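Local atomic coordinates of leucine aminopeptidase (Legionella pneumophila, PDB entry 5GNE), a protein that probably acts as a zinc-dependent aminopeptidase of peptidase family M28, releasing residues from the N-terminal ends of peptides. Residues Q108-P111 with A112-W115; R271-A274 with K275-T278; D351-L355 with E356-N360. One frame throughout, in Å; residues are numbered along the deposited sequence.

Interaction 1. Residues Q108-P111 with A112-W115; sequences QIDP and AKIW
The carboxylate of Asp-110 is covered on one face by the side chain of Lys-113, whose CG lies 3.1 Å from Asp-110 OD2 and above the carboxylate plane on its OD2 side; on that same face, Ala-112 N approaches OD1 obliquely at 3.2 Å. The latter is a weak capping bond, bent to 131° at the hydrogen. With CG trans to the main-chain nitrogen (chi1 -174°), the acid folds back over the first helical turn. The contact is made by methylenes: the lysine chain bends at chi2, and Lys-113 NZ and Asp-110 OD2 stay 5.3 Å apart.

Asp-110 O accepts from two further N-H groups: Lys-113 N at 2.9 Å, from well above the carbonyl plane, and, weakly, Ile-114 N. Trp-115 N bonds to Pro-111 O at 3.0 Å, the first i to i+4 bond of full strength. On the other flank Ile-109 CG2 faces Ile-114 CD1 at 4.5 Å, a loose apolar pair; Ile-114 also packs on Leu-355. Asp-110 N is held by Glu-214 of helix 202-221. An aspartate N-cap followed by proline at the first helical position, with isoleucines placed as in a hydrophobic staple, is a classic helix N-terminus, here that of helix 111-123.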
loop_
_atom_site.group_PDB
_atom_site.type_symbol
_atom_site.label_atom_id
_atom_site.label_comp_id
_atom_site.label_asym_id
_atom_site.label_seq_id
_atom_site.Cartn_x
_atom_site.Cartn_y
_atom_site.Cartn_z
ATOM N N GLN A 108 11.928 -21.180 2.746
ATOM C CA GLN A 108 10.990 -21.185 3.856
ATOM C C GLN A 108 9.620 -20.623 3.501
ATOM O O GLN A 108 8.729 -20.593 4.342
ATOM C CB GLN A 108 11.576 -20.416 5.026
ATOM C CG GLN A 108 12.897 -20.974 5.465
ATOM C CD GLN A 108 13.111 -20.811 6.947
ATOM O OE1 GLN A 108 13.567 -19.761 7.409
ATOM N NE2 GLN A 108 12.752 -21.841 7.715
ATOM N N ILE A 109 9.430 -20.191 2.262
ATOM C CA ILE A 109 8.114 -19.710 1.876
ATOM C C ILE A 109 7.122 -20.847 1.908
ATOM O O ILE A 109 7.334 -21.876 1.264
ATOM C CB ILE A 109 8.078 -19.104 0.478
ATOM C CG1 ILE A 109 8.911 -17.816 0.433
ATOM C CG2 ILE A 109 6.636 -18.837 0.065
ATOM C CD1 ILE A 109 9.250 -17.376 -1.004
ATOM N N ASP A 110 6.067 -20.659 2.695
ATOM C CA ASP A 110 4.991 -21.624 2.827
ATOM C C ASP A 110 3.726 -21.140 2.098
ATOM O O ASP A 110 2.902 -20.424 2.672
ATOM C CB ASP A 110 4.710 -21.888 4.314
ATOM C CG ASP A 110 3.690 -23.006 4.535
ATOM O OD1 ASP A 110 3.128 -23.519 3.544
ATOM O OD2 ASP A 110 3.460 -23.389 5.704
ATOM N N PRO A 111 3.568 -21.526 0.824
ATOM C CA PRO A 111 2.416 -21.138 -0.000
ATOM C C PRO A 111 1.040 -21.405 0.635
ATOM O O PRO A 111 0.088 -20.651 0.409
ATOM C CB PRO A 111 2.598 -21.986 -1.260
ATOM C CG PRO A 111 4.050 -22.183 -1.357
ATOM C CD PRO A 111 4.531 -22.334 0.064
ATOM N N ALA A 112 0.930 -22.469 1.416
ATOM C CA ALA A 112 -0.332 -22.766 2.084
ATOM C C ALA A 112 -0.688 -21.671 3.094
ATOM O O ALA A 112 -1.857 -21.308 3.255
ATOM C CB ALA A 112 -0.265 -24.121 2.771
ATOM N N LYS A 113 0.330 -21.131 3.755
ATOM C CA LYS A 113 0.098 -20.138 4.786
ATOM C C LYS A 113 -0.388 -18.849 4.118
ATOM O O LYS A 113 -1.298 -18.177 4.630
ATOM C CB LYS A 113 1.385 -19.890 5.565
ATOM C CG LYS A 113 1.799 -20.973 6.568
ATOM C CD LYS A 113 1.371 -20.720 7.993
ATOM C CE LYS A 113 1.973 -21.780 8.908
ATOM N NZ LYS A 113 1.864 -21.399 10.339
ATOM N N ILE A 114 0.201 -18.530 2.962
ATOM C CA ILE A 114 -0.289 -17.440 2.114
ATOM C C ILE A 114 -1.767 -17.603 1.794
ATOM O O ILE A 114 -2.574 -16.706 2.047
ATOM C CB ILE A 114 0.478 -17.327 0.770
ATOM C CG1 ILE A 114 1.957 -16.998 0.977
ATOM C CG2 ILE A 114 -0.114 -16.238 -0.097
ATOM C CD1 ILE A 114 2.702 -16.782 -0.339
ATOM N N TRP A 115 -2.114 -18.758 1.230
ATOM C CA TRP A 115 -3.478 -19.018 0.790
ATOM C C TRP A 115 -4.452 -18.916 1.951
ATOM O O TRP A 115 -5.526 -18.326 1.805
ATOM C CB TRP A 115 -3.565 -20.393 0.111
ATOM C CG TRP A 115 -4.850 -20.625 -0.626
ATOM C CD1 TRP A 115 -5.921 -21.383 -0.218
ATOM C CD2 TRP A 115 -5.238 -20.018 -1.863
ATOM N NE1 TRP A 115 -6.921 -21.325 -1.160
ATOM C CE2 TRP A 115 -6.531 -20.484 -2.177
ATOM C CE3 TRP A 115 -4.606 -19.135 -2.751
ATOM C CZ2 TRP A 115 -7.203 -20.104 -3.336
ATOM C CZ3 TRP A 115 -5.276 -18.752 -3.898
ATOM C CH2 TRP A 115 -6.560 -19.238 -4.182
#

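Interaction 2. Residues R271-A274 with K275-T278; sequences RANA and KDQT
Arg-271 and Gln-277 run side by side in the same direction, with guanidinium and amide planes only 3° apart. They are not stacked group on group, however: the atom over the guanidinium face is the backbone nitrogen Gln-277 N, 3.4 Å above the plane and displaced toward its rim. Alongside, Gln-277 CG touches Arg-271 NH2 at 3.5 Å. The arginine chain is extended from CG to NE, which carries its head to the backbone of Gln-277. Arg-271 NH1 turns to Ala-274 and donates to its O at 3.2 Å; the donor stands well out of the carbonyl plane, while the oxygen is tilted modestly from the guanidinium plane.

Asn-273 and Asp-276 form the second pair. Their side chains cross obliquely, amide and carboxylate planes 35° apart, and Asn-273 ND2 gives a weak bond to Asp-276 OD2 at 3.4 Å. The main chain brings them together: Asp-276 N donates to Asn-273 O at 2.6 Å, closing a type I beta turn with Ala-274 and Lys-275 at its corners. The other carboxylate oxygen, Asp-276 OD1, accepts from Thr-278 OG1 at 3.0 Å, a bond that arrives from above the carboxylate plane. Asp-276 thus links the turn to the residues leading into strand 279-282.

Beyond the loop, Gln-277 packs on Glu-356 and Asn-360 of helix 355-373. The chemistry is therefore divided. Neutral donors meet both oxygens of Asp-276, the one from Asn-273 only weakly, which would probably help to stabilise its negative charge, whereas the buried guanidinium of Arg-271 donates to the carbonyl of Ala-274 and makes a long, weak ion pair with Glu-356, so that it probably helps to hold the turn and links it to the neighbouring helix.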
loop_
_atom_site.group_PDB
_atom_site.type_symbol
_atom_site.label_atom_id
_atom_site.label_comp_id
_atom_site.label_asym_id
_atom_site.label_seq_id
_atom_site.Cartn_x
_atom_site.Cartn_y
_atom_site.Cartn_z
ATOM N N ARG A 271 -3.509 -12.910 -12.296
ATOM C CA ARG A 271 -2.880 -12.921 -13.596
ATOM C C ARG A 271 -3.925 -12.788 -14.677
ATOM O O ARG A 271 -4.962 -13.430 -14.615
ATOM C CB ARG A 271 -2.056 -14.184 -13.813
ATOM C CG ARG A 271 -0.856 -14.262 -12.916
ATOM C CD ARG A 271 0.106 -15.267 -13.477
ATOM N NE ARG A 271 1.233 -15.535 -12.595
ATOM C CZ ARG A 271 1.896 -16.681 -12.594
ATOM N NH1 ARG A 271 1.547 -17.637 -13.443
ATOM N NH2 ARG A 271 2.917 -16.867 -11.773
ATOM N N ALA A 272 -3.669 -11.904 -15.633
ATOM C CA ALA A 272 -4.570 -11.710 -16.761
ATOM C C ALA A 272 -4.585 -12.993 -17.605
ATOM O O ALA A 272 -5.649 -13.529 -17.918
ATOM C CB ALA A 272 -4.143 -10.513 -17.588
ATOM N N ASN A 273 -3.395 -13.458 -17.982
ATOM C CA ASN A 273 -3.211 -14.792 -18.550
ATOM C C ASN A 273 -2.556 -15.684 -17.503
ATOM O O ASN A 273 -1.396 -15.479 -17.153
ATOM C CB ASN A 273 -2.364 -14.735 -19.820
ATOM C CG ASN A 273 -2.696 -13.530 -20.684
ATOM O OD1 ASN A 273 -3.781 -13.446 -21.267
ATOM N ND2 ASN A 273 -1.761 -12.594 -20.778
ATOM N N ALA A 274 -3.282 -16.705 -17.053
ATOM C CA ALA A 274 -2.871 -17.543 -15.914
ATOM C C ALA A 274 -1.482 -18.190 -15.974
ATOM O O ALA A 274 -1.042 -18.774 -14.978
ATOM C CB ALA A 274 -3.911 -18.634 -15.692
ATOM N N LYS A 275 -0.796 -18.133 -17.111
ATOM C CA LYS A 275 0.599 -18.575 -17.122
ATOM C C LYS A 275 1.530 -17.476 -17.628
ATOM O O LYS A 275 2.615 -17.754 -18.127
ATOM C CB LYS A 275 0.780 -19.872 -17.922
ATOM C CG LYS A 275 0.081 -19.959 -19.260
ATOM C CD LYS A 275 -0.578 -21.337 -19.401
ATOM C CE LYS A 275 -0.810 -21.734 -20.854
ATOM N NZ LYS A 275 -1.347 -23.120 -20.996
ATOM N N ASP A 276 1.108 -16.224 -17.463
ATOM C CA ASP A 276 1.932 -15.086 -17.852
ATOM C C ASP A 276 3.177 -14.971 -16.943
ATOM O O ASP A 276 4.260 -14.817 -17.466
ATOM C CB ASP A 276 1.136 -13.776 -17.868
ATOM C CG ASP A 276 1.807 -12.696 -18.733
ATOM O OD1 ASP A 276 3.039 -12.775 -18.981
ATOM O OD2 ASP A 276 1.106 -11.745 -19.139
ATOM N N GLN A 277 3.069 -14.997 -15.612
ATOM C CA GLN A 277 4.302 -14.809 -14.787
ATOM C C GLN A 277 5.104 -13.516 -14.889
ATOM O O GLN A 277 6.055 -13.344 -14.146
ATOM C CB GLN A 277 5.266 -15.984 -15.022
ATOM C CG GLN A 277 5.766 -16.722 -13.809
ATOM C CD GLN A 277 6.278 -18.097 -14.125
ATOM O OE1 GLN A 277 7.142 -18.635 -13.406
ATOM N NE2 GLN A 277 5.506 -18.794 -14.961
ATOM N N THR A 278 4.710 -12.587 -15.744
ATOM C CA THR A 278 5.334 -11.260 -15.741
ATOM C C THR A 278 4.926 -10.471 -14.505
ATOM O O THR A 278 3.773 -10.507 -14.098
ATOM C CB THR A 278 4.966 -10.431 -17.014
ATOM O OG1 THR A 278 5.379 -11.142 -18.198
ATOM C CG2 THR A 278 5.654 -9.081 -16.983
#

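Interaction 3. Residues D351-L355 with E356-N360; sequences DILNL and EHMVN
Asn-354 leaves an extended backbone (phi -99°, psi 113°) just where the helix begins, and its O accepts from Met-358 N at 3.2 Å in the carbonyl plane; Val-359 N to Leu-355 O, 3.0 Å, continues the ladder. The asparagine side chain turns back over this first turn, CG lying opposite the main-chain N (chi1 -172°). Asn-354 OD1 thereby takes the N-H of His-357 at 2.9 Å, in the amide carbonyl plane and on a lone pair, which makes it a well-directed cap. The amide and imidazole planes are nearly perpendicular, and His-357 CB lies 3.5 Å from Asn-354 OD1; the ring itself leads off to an edge-to-face contact with Phe-361.

Met-358, extended beyond CG, sends its methyl onto Leu-353: CE lies 3.3 Å from CD2 and 3.4 Å from CD1, against both methyls as well as CB and CG. Leu-353 also packs on Ala-202 and Asp-203, about 8 Å by side chain from the zinc ligand Asp-204. Asparagine at the N-cap, with leucine before it and methionine at the fourth helical position, constitutes a hydrophobic staple at the start of helix 355-373.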
loop_
_atom_site.group_PDB
_atom_site.type_symbol
_atom_site.label_atom_id
_atom_site.label_comp_id
_atom_site.label_asym_id
_atom_site.label_seq_id
_atom_site.Cartn_x
_atom_site.Cartn_y
_atom_site.Cartn_z
ATOM N N ASP A 351 -11.151 -17.122 -5.802
ATOM C CA ASP A 351 -10.898 -18.040 -6.918
ATOM C C ASP A 351 -10.209 -17.398 -8.119
ATOM O O ASP A 351 -9.771 -18.076 -9.055
ATOM C CB ASP A 351 -12.225 -18.632 -7.331
ATOM C CG ASP A 351 -12.991 -19.112 -6.143
ATOM O OD1 ASP A 351 -12.771 -20.270 -5.718
ATOM O OD2 ASP A 351 -13.740 -18.272 -5.582
ATOM N N ILE A 352 -10.113 -16.082 -8.056
ATOM C CA ILE A 352 -9.446 -15.264 -9.043
ATOM C C ILE A 352 -7.923 -15.184 -8.796
ATOM O O ILE A 352 -7.134 -14.965 -9.725
ATOM C CB ILE A 352 -10.097 -13.870 -8.987
ATOM C CG1 ILE A 352 -11.594 -14.013 -9.256
ATOM C CG2 ILE A 352 -9.462 -12.885 -9.916
ATOM C CD1 ILE A 352 -11.884 -14.728 -10.511
ATOM N N LEU A 353 -7.518 -15.437 -7.551
ATOM C CA LEU A 353 -6.105 -15.367 -7.149
ATOM C C LEU A 353 -5.233 -16.466 -7.726
ATOM O O LEU A 353 -5.623 -17.625 -7.734
ATOM C CB LEU A 353 -5.981 -15.395 -5.624
ATOM C CG LEU A 353 -6.708 -14.208 -4.986
ATOM C CD1 LEU A 353 -6.653 -14.217 -3.469
ATOM C CD2 LEU A 353 -6.223 -12.907 -5.581
ATOM N N ASN A 354 -4.061 -16.088 -8.227
ATOM C CA ASN A 354 -3.027 -17.043 -8.624
ATOM C C ASN A 354 -1.961 -17.197 -7.527
ATOM O O ASN A 354 -1.189 -16.261 -7.272
ATOM C CB ASN A 354 -2.377 -16.591 -9.936
ATOM C CG ASN A 354 -1.422 -17.632 -10.512
ATOM O OD1 ASN A 354 -0.321 -17.836 -10.005
ATOM N ND2 ASN A 354 -1.854 -18.307 -11.566
ATOM N N LEU A 355 -1.880 -18.377 -6.912
ATOM C CA LEU A 355 -0.943 -18.599 -5.808
ATOM C C LEU A 355 0.506 -18.595 -6.257
ATOM O O LEU A 355 1.365 -18.145 -5.499
ATOM C CB LEU A 355 -1.235 -19.890 -5.051
ATOM C CG LEU A 355 -0.416 -20.109 -3.761
ATOM C CD1 LEU A 355 -0.446 -18.944 -2.788
ATOM C CD2 LEU A 355 -0.860 -21.358 -3.043
ATOM N N GLU A 356 0.798 -19.037 -7.476
ATOM C CA GLU A 356 2.179 -18.956 -7.961
ATOM C C GLU A 356 2.636 -17.483 -8.012
ATOM O O GLU A 356 3.764 -17.146 -7.618
ATOM C CB GLU A 356 2.312 -19.572 -9.366
ATOM C CG GLU A 356 3.753 -19.694 -9.881
ATOM C CD GLU A 356 3.889 -20.570 -11.122
ATOM O OE1 GLU A 356 4.730 -21.493 -11.126
ATOM O OE2 GLU A 356 3.163 -20.328 -12.107
ATOM N N HIS A 357 1.715 -16.614 -8.417
ATOM C CA HIS A 357 1.971 -15.185 -8.570
ATOM C C HIS A 357 2.282 -14.478 -7.239
ATOM O O HIS A 357 3.243 -13.725 -7.128
ATOM C CB HIS A 357 0.740 -14.568 -9.257
ATOM C CG HIS A 357 1.031 -13.368 -10.098
ATOM N ND1 HIS A 357 2.125 -13.282 -10.932
ATOM C CD2 HIS A 357 0.303 -12.247 -10.333
ATOM C CE1 HIS A 357 2.101 -12.134 -11.579
ATOM N NE2 HIS A 357 0.994 -11.493 -11.242
ATOM N N MET A 358 1.507 -14.802 -6.220
ATOM C CA MET A 358 1.741 -14.326 -4.872
ATOM C C MET A 358 3.042 -14.840 -4.296
ATOM O O MET A 358 3.809 -14.071 -3.682
ATOM C CB MET A 358 0.584 -14.739 -3.997
ATOM C CG MET A 358 -0.704 -14.105 -4.447
ATOM S SD MET A 358 -1.995 -14.386 -3.265
ATOM C CE MET A 358 -3.323 -13.659 -4.115
ATOM N N VAL A 359 3.315 -16.125 -4.518
ATOM C CA VAL A 359 4.583 -16.682 -4.076
ATOM C C VAL A 359 5.724 -15.866 -4.687
ATOM O O VAL A 359 6.678 -15.541 -4.001
ATOM C CB VAL A 359 4.752 -18.182 -4.467
ATOM C CG1 VAL A 359 6.215 -18.601 -4.333
ATOM C CG2 VAL A 359 3.875 -19.076 -3.605
ATOM N N ASN A 360 5.618 -15.501 -5.963
ATOM C CA ASN A 360 6.672 -14.693 -6.586
ATOM C C ASN A 360 6.805 -13.294 -5.951
ATOM O O ASN A 360 7.920 -12.830 -5.725
ATOM C CB ASN A 360 6.462 -14.582 -8.097
ATOM C CG ASN A 360 6.880 -15.867 -8.855
ATOM O OD1 ASN A 360 7.656 -16.696 -8.345
ATOM N ND2 ASN A 360 6.378 -16.018 -10.083
#

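Overall arrangement
Interactions 1 and 3 are the same device, a capped and apolar-stapled helix start. At 108-115 the cap is an aspartate in a surface contact, its bond weak and its isoleucines barely meeting; at 351-360 it is a better-directed asparagine in a partly buried contact, with tight leucine-methionine packing nearer the zinc site. The two helix starts pack together: Ile-114 CG2 lies 3.8 Å from Leu-355 CD1, and Trp-115 CZ3 is 3.8 Å from Leu-353 CB. Interaction 2, a largely polar surface turn, meets helix 355-373 through Arg-271 and Gln-277 but stays about 10 Å from interaction 1 between nearest atoms. Interaction 3 therefore has an apolar interface with interaction 1, a polar one with interaction 2.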